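Local atomic coordinates of Serine/threonine protein phosphatase Stp1 (Streptococcus agalactiae, PDB entry 2PK0), a protein that removes phosphate from phosphoserine and phosphothreonine of proteins as a metal-dependent phosphatase of the PP2C family, with magnesium ions bound in its active site. Residues 60-64 against 78-82; 105-109 against 120-126; 186-192 against 241-247. All coordinates share one frame; numbering follows the deposited sequence.

Contact 1: residues 60-64 against 78-82; sequences LGSDW and WMLVS
Trp-78 of helix 72-96 meets Trp-64 and Asp-63 at the C-terminal end of helix 48-64, where the two neighbouring helices pack on one sheet of the PP2C beta-sandwich. The two faces of its indole meet different partners. Over one comes the edge of Trp-64, CE3 leading, in an edge-to-face (T-shaped) pair: the six-membered rings have centroids 5.0 Å apart and planes at 70°. Over the opposite face, near the ring centre, lies Ser-82 OG, which donates to the carbonyl O of Trp-78, one turn back. The rim of the indole is used as well. At one edge, near the ring plane, Trp-78 CZ2 comes 3.3 Å from Leu-60 O, while CG of Leu-60 rests 4.1 Å from Trp-78 CH2.

Trp-78 is thrown across to the other helix by a first torsion of -177°, which sets CG opposite the backbone N and lets the pyrrole N-H reach Asp-63. The segment axes, at 136° to each other, stay 11.8 Å apart, a gap that these large rings bridge. The other end of the Trp-64 indole is fixed too, its NE1 bonded to the carbonyl of Val-34, and Leu-36 of strand 35-43 touches both tryptophans. Trp-78 NE1 donates to Asp-63 OD2 over 3.2 Å, a bent bond that meets the oxygen from above the carboxylate plane.

Contact 2: residues 105-109 against 120-126; sequences TIEAV and HVGDSRI
Glu-107 and His-120 meet through their torsions: the glutamate chain leaves with CG opposite its carbonyl carbon (chi1 -56°) and bends again at chi2 (-54°), curling its carboxylate back over the neighbouring strand, while the histidine swings its ring roughly opposite the backbone N (chi1 151°). The two side chains then run side by side in the same direction. His-120 ND1 donates to Glu-107 OE2 at 2.7 Å, the acceptor lying in the ring plane and offering its syn lone pair.

Beneath this pair the strands form the antiparallel hairpin of 103-112 and 115-121, a central part of one PP2C sheet. Ile-106 and Val-121 are a hydrogen-bonded pair, joined by Ile-106 N to Val-121 O at 2.8 Å and Val-121 N to Ile-106 O at 3.0 Å, and on their face of the sheet the two CG2 methyls touch. Beyond Gly-122 the chain crosses to strand 125-130 of the other sheet, and Thr-105 OG1 and Ser-124 OG are hydrogen-bonded at 2.8 Å. The threonine hydroxyl also bonds the backbone N of Asp-41, a magnesium ligand. Ile-126 CD1 packs near Glu-107 OE1 and reaches Val-109 CG2 at 4.1 Å.

The far nitrogen of His-120, NE2, bonds Ser-139 O, and its ring stacks on His-141. With both ring nitrogens facing acceptors, the geometry is consistent with a doubly protonated imidazole paired with the buried carboxylate of Glu-107.

Contact 3: residues 186-192 against 241-247; sequences LEEGDYL and ALVYVES
Tyr-191 and Tyr-244 meet on one face of the sheet, with CD1 of Tyr-244 over one face of the Tyr-191 ring, displaced toward its rim and 3.5 Å from Tyr-191 CE1. The rings are inclined at 35° with centroids 5.0 Å apart. Leu-192 and Val-243 lie side by side on the other face, their CB atoms 3.8 Å apart. Farther along, Val-245 CG2 packs on Leu-186 CB, and Val-245 CB sits 3.4 Å from Glu-187 O.

Behind these side chains is the antiparallel pairing of strands 191-195 and 238-245, two inner strands of a sheet of the PP2C sandwich. Leu-192 N bonds Val-243 O at 2.8 Å, with the return bond from Val-243 N to Leu-192 O. The ladder carries on past the start of strand 191-195: Val-245 N donates to Asp-190 O, and Gly-189 N to Val-245 O at 2.9 Å.

A type II turn from Glu-187 to Asp-190 places that glycine. Asp-190 N closes it on Glu-187 O, and Glu-187 N approaches Asp-190 OD2 from above the carboxylate plane at 2.6 Å. Arg-130 forms a salt bridge with the same oxygen, and Leu-218 of helix 218-231 touches both tyrosines.

How the contacts relate
The three contacts follow one another along the chain and step through the sandwich, from its outer helices to its second sheet. Contact 1 rests on contact 2: Leu-60 CD2 meets Ile-106 CD1 at 3.7 Å, and Met-79 CE lies 3.6 Å from Ala-108 O. Contact 2 in turn meets contact 3: Leu-192 CD1 packs on Ile-126 CG2 of the neighbouring strand at 3.7 Å, and Leu-192 CD2 reaches across the interface between the sheets to Val-109 CG1 at 3.8 Å. Contacts 1 and 3 stay apart, their nearest atoms about 10 Å from each other. Contact 2 reaches the metal centre, with the Asp-123 side chain about 6 Å from a magnesium ion and close to the metal ligand Asp-197.

Contact 1: residues 60-64 against 78-82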
loop_
_atom_site.group_PDB
_atom_site.type_symbol
_atom_site.label_atom_id
_atom_site.label_comp_id
_atom_site.label_asym_id
_atom_site.label_seq_id
_atom_site.Cartn_x
_atom_site.Cartn_y
_atom_site.Cartn_z
ATOM N N LEU A 60 -11.827 6.138 5.930
ATOM C CA LEU A 60 -11.593 6.733 4.626
ATOM C C LEU A 60 -12.549 6.183 3.592
ATOM O O LEU A 60 -13.124 6.944 2.822
ATOM C CB LEU A 60 -10.166 6.471 4.155
ATOM C CG LEU A 60 -9.155 7.615 4.249
ATOM C CD1 LEU A 60 -8.917 8.044 5.677
ATOM C CD2 LEU A 60 -7.877 7.134 3.634
ATOM N N GLY A 61 -12.726 4.861 3.605
ATOM C CA GLY A 61 -13.507 4.178 2.596
ATOM C C GLY A 61 -14.989 4.399 2.742
ATOM O O GLY A 61 -15.734 4.478 1.752
ATOM N N SER A 62 -15.410 4.520 3.992
ATOM C CA SER A 62 -16.774 4.871 4.296
ATOM C C SER A 62 -17.058 6.314 3.933
ATOM O O SER A 62 -18.182 6.637 3.594
ATOM C CB SER A 62 -17.074 4.604 5.761
ATOM O OG SER A 62 -17.788 5.663 6.333
ATOM N N ASP A 63 -16.052 7.182 3.978
ATOM C CA ASP A 63 -16.275 8.560 3.592
ATOM C C ASP A 63 -16.262 8.621 2.079
ATOM O O ASP A 63 -17.083 9.313 1.482
ATOM C CB ASP A 63 -15.242 9.510 4.216
ATOM C CG ASP A 63 -15.481 10.980 3.832
ATOM O OD1 ASP A 63 -16.645 11.439 3.882
ATOM O OD2 ASP A 63 -14.509 11.684 3.475
ATOM N N TRP A 64 -15.365 7.839 1.475
ATOM C CA TRP A 64 -15.236 7.704 0.013
ATOM C C TRP A 64 -16.523 7.247 -0.649
ATOM O O TRP A 64 -16.857 7.689 -1.737
ATOM C CB TRP A 64 -14.119 6.712 -0.367
ATOM C CG TRP A 64 -13.986 6.464 -1.873
ATOM C CD1 TRP A 64 -14.536 5.444 -2.592
ATOM C CD2 TRP A 64 -13.261 7.263 -2.816
ATOM N NE1 TRP A 64 -14.204 5.552 -3.913
ATOM C CE2 TRP A 64 -13.419 6.658 -4.083
ATOM C CE3 TRP A 64 -12.482 8.429 -2.711
ATOM C CZ2 TRP A 64 -12.829 7.172 -5.237
ATOM C CZ3 TRP A 64 -11.896 8.937 -3.849
ATOM C CH2 TRP A 64 -12.074 8.307 -5.104
ATOM N N TRP A 78 -9.190 15.318 -2.171
ATOM C CA TRP A 78 -9.757 14.423 -1.174
ATOM C C TRP A 78 -8.695 13.594 -0.417
ATOM O O TRP A 78 -8.802 13.411 0.799
ATOM C CB TRP A 78 -10.812 13.511 -1.807
ATOM C CG TRP A 78 -11.507 12.607 -0.825
ATOM C CD1 TRP A 78 -12.652 12.880 -0.124
ATOM C CD2 TRP A 78 -11.104 11.281 -0.431
ATOM N NE1 TRP A 78 -12.977 11.823 0.686
ATOM C CE2 TRP A 78 -12.047 10.827 0.523
ATOM C CE3 TRP A 78 -10.029 10.441 -0.777
ATOM C CZ2 TRP A 78 -11.956 9.555 1.124
ATOM C CZ3 TRP A 78 -9.935 9.179 -0.167
ATOM C CH2 TRP A 78 -10.900 8.752 0.763
ATOM N N MET A 79 -7.682 13.105 -1.133
ATOM C CA MET A 79 -6.670 12.271 -0.510
ATOM C C MET A 79 -5.813 13.074 0.468
ATOM O O MET A 79 -5.634 12.676 1.611
ATOM C CB MET A 79 -5.797 11.578 -1.556
ATOM C CG MET A 79 -6.494 10.448 -2.273
ATOM S SD MET A 79 -5.504 9.767 -3.623
ATOM C CE MET A 79 -6.452 8.315 -4.055
ATOM N N LEU A 80 -5.321 14.220 0.026
ATOM C CA LEU A 80 -4.481 15.068 0.855
ATOM C C LEU A 80 -5.187 15.531 2.120
ATOM O O LEU A 80 -4.570 15.603 3.177
ATOM C CB LEU A 80 -4.008 16.277 0.051
ATOM C CG LEU A 80 -2.979 15.974 -1.032
ATOM C CD1 LEU A 80 -2.672 17.235 -1.830
ATOM C CD2 LEU A 80 -1.722 15.406 -0.400
ATOM N N VAL A 81 -6.482 15.813 1.999
ATOM C CA VAL A 81 -7.298 16.263 3.120
ATOM C C VAL A 81 -7.636 15.138 4.119
ATOM O O VAL A 81 -7.362 15.281 5.310
ATOM C CB VAL A 81 -8.557 16.997 2.615
ATOM C CG1 VAL A 81 -9.581 17.203 3.737
ATOM C CG2 VAL A 81 -8.158 18.339 1.975
ATOM N N SER A 82 -8.187 14.018 3.636
ATOM C CA SER A 82 -8.586 12.879 4.487
ATOM C C SER A 82 -7.432 12.238 5.253
ATOM O O SER A 82 -7.594 11.770 6.382
ATOM C CB SER A 82 -9.246 11.780 3.651
ATOM O OG SER A 82 -10.188 12.320 2.742
#

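Contact 2: residues 105-109 against 120-126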
loop_
_atom_site.group_PDB
_atom_site.type_symbol
_atom_site.label_atom_id
_atom_site.label_comp_id
_atom_site.label_asym_id
_atom_site.label_seq_id
_atom_site.Cartn_x
_atom_site.Cartn_y
_atom_site.Cartn_z
ATOM N N THR A 105 1.136 2.581 7.933
ATOM C CA THR A 105 1.433 3.034 6.577
ATOM C C THR A 105 0.111 3.212 5.827
ATOM O O THR A 105 -0.928 2.724 6.272
ATOM C CB THR A 105 2.271 2.021 5.765
ATOM O OG1 THR A 105 1.459 0.895 5.411
ATOM C CG2 THR A 105 3.484 1.566 6.522
ATOM N N ILE A 106 0.140 3.883 4.683
ATOM C CA ILE A 106 -1.014 3.832 3.779
ATOM C C ILE A 106 -0.650 3.781 2.291
ATOM O O ILE A 106 0.341 4.371 1.857
ATOM C CB ILE A 106 -2.039 4.973 4.027
ATOM C CG1 ILE A 106 -3.447 4.506 3.637
ATOM C CG2 ILE A 106 -1.655 6.267 3.287
ATOM C CD1 ILE A 106 -4.450 5.632 3.483
ATOM N N GLU A 107 -1.435 3.009 1.545
ATOM C CA GLU A 107 -1.527 3.130 0.096
ATOM C C GLU A 107 -2.999 3.282 -0.268
ATOM O O GLU A 107 -3.820 2.403 0.039
ATOM C CB GLU A 107 -0.961 1.900 -0.634
ATOM C CG GLU A 107 0.471 1.518 -0.308
ATOM C CD GLU A 107 1.466 2.654 -0.495
ATOM O OE1 GLU A 107 1.308 3.468 -1.420
ATOM O OE2 GLU A 107 2.415 2.752 0.302
ATOM N N ALA A 108 -3.335 4.392 -0.908
ATOM C CA ALA A 108 -4.700 4.616 -1.308
ATOM C C ALA A 108 -4.689 4.846 -2.805
ATOM O O ALA A 108 -4.000 5.733 -3.295
ATOM C CB ALA A 108 -5.276 5.809 -0.572
ATOM N N VAL A 109 -5.407 4.004 -3.539
ATOM C CA VAL A 109 -5.338 4.012 -5.002
ATOM C C VAL A 109 -6.738 4.080 -5.565
ATOM O O VAL A 109 -7.571 3.229 -5.242
ATOM C CB VAL A 109 -4.692 2.725 -5.553
ATOM C CG1 VAL A 109 -4.525 2.815 -7.067
ATOM C CG2 VAL A 109 -3.367 2.459 -4.903
ATOM N N HIS A 120 0.574 7.871 -0.843
ATOM C CA HIS A 120 1.511 6.889 -0.266
ATOM C C HIS A 120 2.264 7.444 0.946
ATOM O O HIS A 120 2.810 8.525 0.877
ATOM C CB HIS A 120 2.491 6.440 -1.353
ATOM C CG HIS A 120 3.834 6.025 -0.846
ATOM N ND1 HIS A 120 4.029 4.889 -0.089
ATOM C CD2 HIS A 120 5.059 6.573 -1.027
ATOM C CE1 HIS A 120 5.315 4.765 0.185
ATOM N NE2 HIS A 120 5.961 5.774 -0.367
ATOM N N VAL A 121 2.261 6.695 2.051
ATOM C CA VAL A 121 2.868 7.082 3.320
ATOM C C VAL A 121 3.453 5.826 3.968
ATOM O O VAL A 121 2.704 4.923 4.300
ATOM C CB VAL A 121 1.804 7.599 4.337
ATOM C CG1 VAL A 121 2.459 7.932 5.694
ATOM C CG2 VAL A 121 1.062 8.800 3.822
ATOM N N GLY A 122 4.769 5.754 4.154
ATOM C CA GLY A 122 5.378 4.584 4.771
ATOM C C GLY A 122 6.284 3.761 3.875
ATOM O O GLY A 122 6.905 4.286 2.944
ATOM N N ASP A 123 6.372 2.466 4.169
ATOM C CA ASP A 123 7.213 1.547 3.401
ATOM C C ASP A 123 6.410 0.467 2.672
ATOM O O ASP A 123 6.952 -0.544 2.225
ATOM C CB ASP A 123 8.303 0.911 4.281
ATOM C CG ASP A 123 7.743 0.113 5.446
ATOM O OD1 ASP A 123 6.519 0.196 5.713
ATOM O OD2 ASP A 123 8.537 -0.603 6.108
ATOM N N SER A 124 5.109 0.678 2.566
ATOM C CA SER A 124 4.299 -0.131 1.677
ATOM C C SER A 124 4.630 0.273 0.235
ATOM O O SER A 124 5.233 1.319 -0.009
ATOM C CB SER A 124 2.820 0.062 1.985
ATOM O OG SER A 124 2.462 -0.533 3.212
ATOM N N ARG A 125 4.299 -0.565 -0.731
ATOM C CA ARG A 125 4.751 -0.287 -2.080
ATOM C C ARG A 125 3.668 -0.431 -3.113
ATOM O O ARG A 125 2.656 -1.112 -2.887
ATOM C CB ARG A 125 5.898 -1.197 -2.455
ATOM C CG ARG A 125 7.093 -1.025 -1.591
ATOM C CD ARG A 125 8.297 -1.465 -2.302
ATOM N NE ARG A 125 9.468 -1.256 -1.477
ATOM C CZ ARG A 125 10.572 -1.970 -1.604
ATOM N NH1 ARG A 125 10.609 -2.926 -2.518
ATOM N NH2 ARG A 125 11.609 -1.749 -0.804
ATOM N N ILE A 126 3.890 0.254 -4.238
ATOM C CA ILE A 126 3.057 0.164 -5.425
ATOM C C ILE A 126 3.963 -0.029 -6.629
ATOM O O ILE A 126 4.940 0.720 -6.810
ATOM C CB ILE A 126 2.254 1.435 -5.650
ATOM C CG1 ILE A 126 1.337 1.708 -4.461
ATOM C CG2 ILE A 126 1.444 1.345 -6.927
ATOM C CD1 ILE A 126 0.706 3.058 -4.538
#

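Contact 3: residues 186-192 against 241-247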
loop_
_atom_site.group_PDB
_atom_site.type_symbol
_atom_site.label_atom_id
_atom_site.label_comp_id
_atom_site.label_asym_id
_atom_site.label_seq_id
_atom_site.Cartn_x
_atom_site.Cartn_y
_atom_site.Cartn_z
ATOM N N LEU A 186 -2.397 3.019 -16.916
ATOM C CA LEU A 186 -2.294 1.562 -16.989
ATOM C C LEU A 186 -2.568 1.079 -18.414
ATOM O O LEU A 186 -3.579 1.444 -19.016
ATOM C CB LEU A 186 -3.269 0.894 -16.006
ATOM C CG LEU A 186 -2.771 0.366 -14.644
ATOM C CD1 LEU A 186 -1.682 1.232 -14.012
ATOM C CD2 LEU A 186 -3.941 0.167 -13.673
ATOM N N GLU A 187 -1.660 0.270 -18.954
ATOM C CA GLU A 187 -1.811 -0.300 -20.295
ATOM C C GLU A 187 -2.482 -1.673 -20.248
ATOM O O GLU A 187 -2.545 -2.298 -19.196
ATOM C CB GLU A 187 -0.446 -0.389 -20.979
ATOM C CG GLU A 187 -0.115 0.841 -21.821
ATOM C CD GLU A 187 1.356 1.192 -21.829
ATOM O OE1 GLU A 187 2.170 0.416 -22.388
ATOM O OE2 GLU A 187 1.686 2.260 -21.271
ATOM N N GLU A 188 -2.994 -2.132 -21.386
ATOM C CA GLU A 188 -3.617 -3.453 -21.475
ATOM C C GLU A 188 -2.610 -4.548 -21.155
ATOM O O GLU A 188 -1.520 -4.568 -21.708
ATOM C CB GLU A 188 -4.209 -3.672 -22.872
ATOM C CG GLU A 188 -5.642 -3.171 -23.017
ATOM C CD GLU A 188 -6.143 -3.161 -24.464
ATOM O OE1 GLU A 188 -5.481 -3.760 -25.343
ATOM O OE2 GLU A 188 -7.204 -2.550 -24.722
ATOM N N GLY A 189 -2.965 -5.434 -20.235
ATOM C CA GLY A 189 -2.057 -6.497 -19.814
ATOM C C GLY A 189 -1.218 -6.209 -18.575
ATOM O O GLY A 189 -0.535 -7.111 -18.073
ATOM N N ASP A 190 -1.264 -4.962 -18.090
ATOM C CA ASP A 190 -0.529 -4.544 -16.885
ATOM C C ASP A 190 -1.081 -5.205 -15.631
ATOM O O ASP A 190 -2.223 -5.669 -15.608
ATOM C CB ASP A 190 -0.620 -3.026 -16.681
ATOM C CG ASP A 190 0.323 -2.235 -17.578
ATOM O OD1 ASP A 190 1.188 -2.833 -18.241
ATOM O OD2 ASP A 190 0.210 -0.994 -17.610
ATOM N N TYR A 191 -0.257 -5.255 -14.594
ATOM C CA TYR A 191 -0.707 -5.628 -13.262
ATOM C C TYR A 191 -0.258 -4.515 -12.340
ATOM O O TYR A 191 0.943 -4.249 -12.234
ATOM C CB TYR A 191 -0.060 -6.929 -12.777
ATOM C CG TYR A 191 -0.414 -8.188 -13.557
ATOM C CD1 TYR A 191 -1.483 -8.983 -13.182
ATOM C CD2 TYR A 191 0.342 -8.588 -14.651
ATOM C CE1 TYR A 191 -1.807 -10.120 -13.876
ATOM C CE2 TYR A 191 0.029 -9.735 -15.359
ATOM C CZ TYR A 191 -1.053 -10.492 -14.970
ATOM O OH TYR A 191 -1.373 -11.631 -15.675
ATOM N N LEU A 192 -1.207 -3.841 -11.698
ATOM C CA LEU A 192 -0.874 -2.978 -10.581
ATOM C C LEU A 192 -0.654 -3.905 -9.408
ATOM O O LEU A 192 -1.467 -4.814 -9.176
ATOM C CB LEU A 192 -2.020 -2.018 -10.242
ATOM C CG LEU A 192 -1.673 -0.929 -9.214
ATOM C CD1 LEU A 192 -0.545 -0.036 -9.723
ATOM C CD2 LEU A 192 -2.888 -0.114 -8.881
ATOM N N ALA A 241 -2.842 -6.128 -2.915
ATOM C CA ALA A 241 -3.901 -5.863 -3.890
ATOM C C ALA A 241 -3.338 -5.978 -5.294
ATOM O O ALA A 241 -2.323 -5.346 -5.624
ATOM C CB ALA A 241 -4.483 -4.495 -3.693
ATOM N N LEU A 242 -3.986 -6.779 -6.128
ATOM C CA LEU A 242 -3.581 -6.881 -7.526
ATOM C C LEU A 242 -4.697 -6.381 -8.399
ATOM O O LEU A 242 -5.852 -6.719 -8.155
ATOM C CB LEU A 242 -3.282 -8.318 -7.917
ATOM C CG LEU A 242 -2.068 -9.020 -7.328
ATOM C CD1 LEU A 242 -2.217 -10.497 -7.613
ATOM C CD2 LEU A 242 -0.791 -8.487 -7.933
ATOM N N VAL A 243 -4.349 -5.559 -9.394
ATOM C CA VAL A 243 -5.286 -5.122 -10.417
ATOM C C VAL A 243 -4.753 -5.539 -11.800
ATOM O O VAL A 243 -3.660 -5.153 -12.176
ATOM C CB VAL A 243 -5.492 -3.592 -10.407
ATOM C CG1 VAL A 243 -6.662 -3.199 -11.313
ATOM C CG2 VAL A 243 -5.698 -3.064 -8.987
ATOM N N TYR A 244 -5.526 -6.325 -12.546
ATOM C CA TYR A 244 -5.165 -6.727 -13.906
ATOM C C TYR A 244 -5.996 -5.955 -14.939
ATOM O O TYR A 244 -7.212 -5.832 -14.794
ATOM C CB TYR A 244 -5.366 -8.237 -14.084
ATOM C CG TYR A 244 -5.192 -8.707 -15.515
ATOM C CD1 TYR A 244 -3.949 -8.630 -16.148
ATOM C CD2 TYR A 244 -6.260 -9.235 -16.232
ATOM C CE1 TYR A 244 -3.779 -9.055 -17.442
ATOM C CE2 TYR A 244 -6.101 -9.648 -17.531
ATOM C CZ TYR A 244 -4.858 -9.555 -18.127
ATOM O OH TYR A 244 -4.695 -9.968 -19.420
ATOM N N VAL A 245 -5.348 -5.447 -15.985
ATOM C CA VAL A 245 -6.038 -4.606 -16.976
ATOM C C VAL A 245 -6.406 -5.424 -18.196
ATOM O O VAL A 245 -5.538 -5.770 -19.003
ATOM C CB VAL A 245 -5.166 -3.420 -17.399
ATOM C CG1 VAL A 245 -5.913 -2.506 -18.312
ATOM C CG2 VAL A 245 -4.712 -2.656 -16.181
ATOM N N GLU A 246 -7.694 -5.725 -18.331
ATOM C CA GLU A 246 -8.166 -6.701 -19.320
ATOM C C GLU A 246 -8.062 -6.225 -20.759
ATOM O O GLU A 246 -8.152 -5.030 -21.034
ATOM C CB GLU A 246 -9.597 -7.167 -19.011
ATOM C CG GLU A 246 -9.703 -8.009 -17.739
ATOM C CD GLU A 246 -11.101 -8.581 -17.488
ATOM O OE1 GLU A 246 -12.095 -7.822 -17.543
ATOM O OE2 GLU A 246 -11.197 -9.799 -17.212
ATOM N N SER A 247 -7.851 -7.191 -21.658
ATOM C CA SER A 247 -7.686 -6.944 -23.092
ATOM C C SER A 247 -8.960 -7.300 -23.854
ATOM O O SER A 247 -9.956 -6.577 -23.799
ATOM C CB SER A 247 -6.514 -7.762 -23.643
ATOM O OG SER A 247 -5.413 -7.767 -22.746
#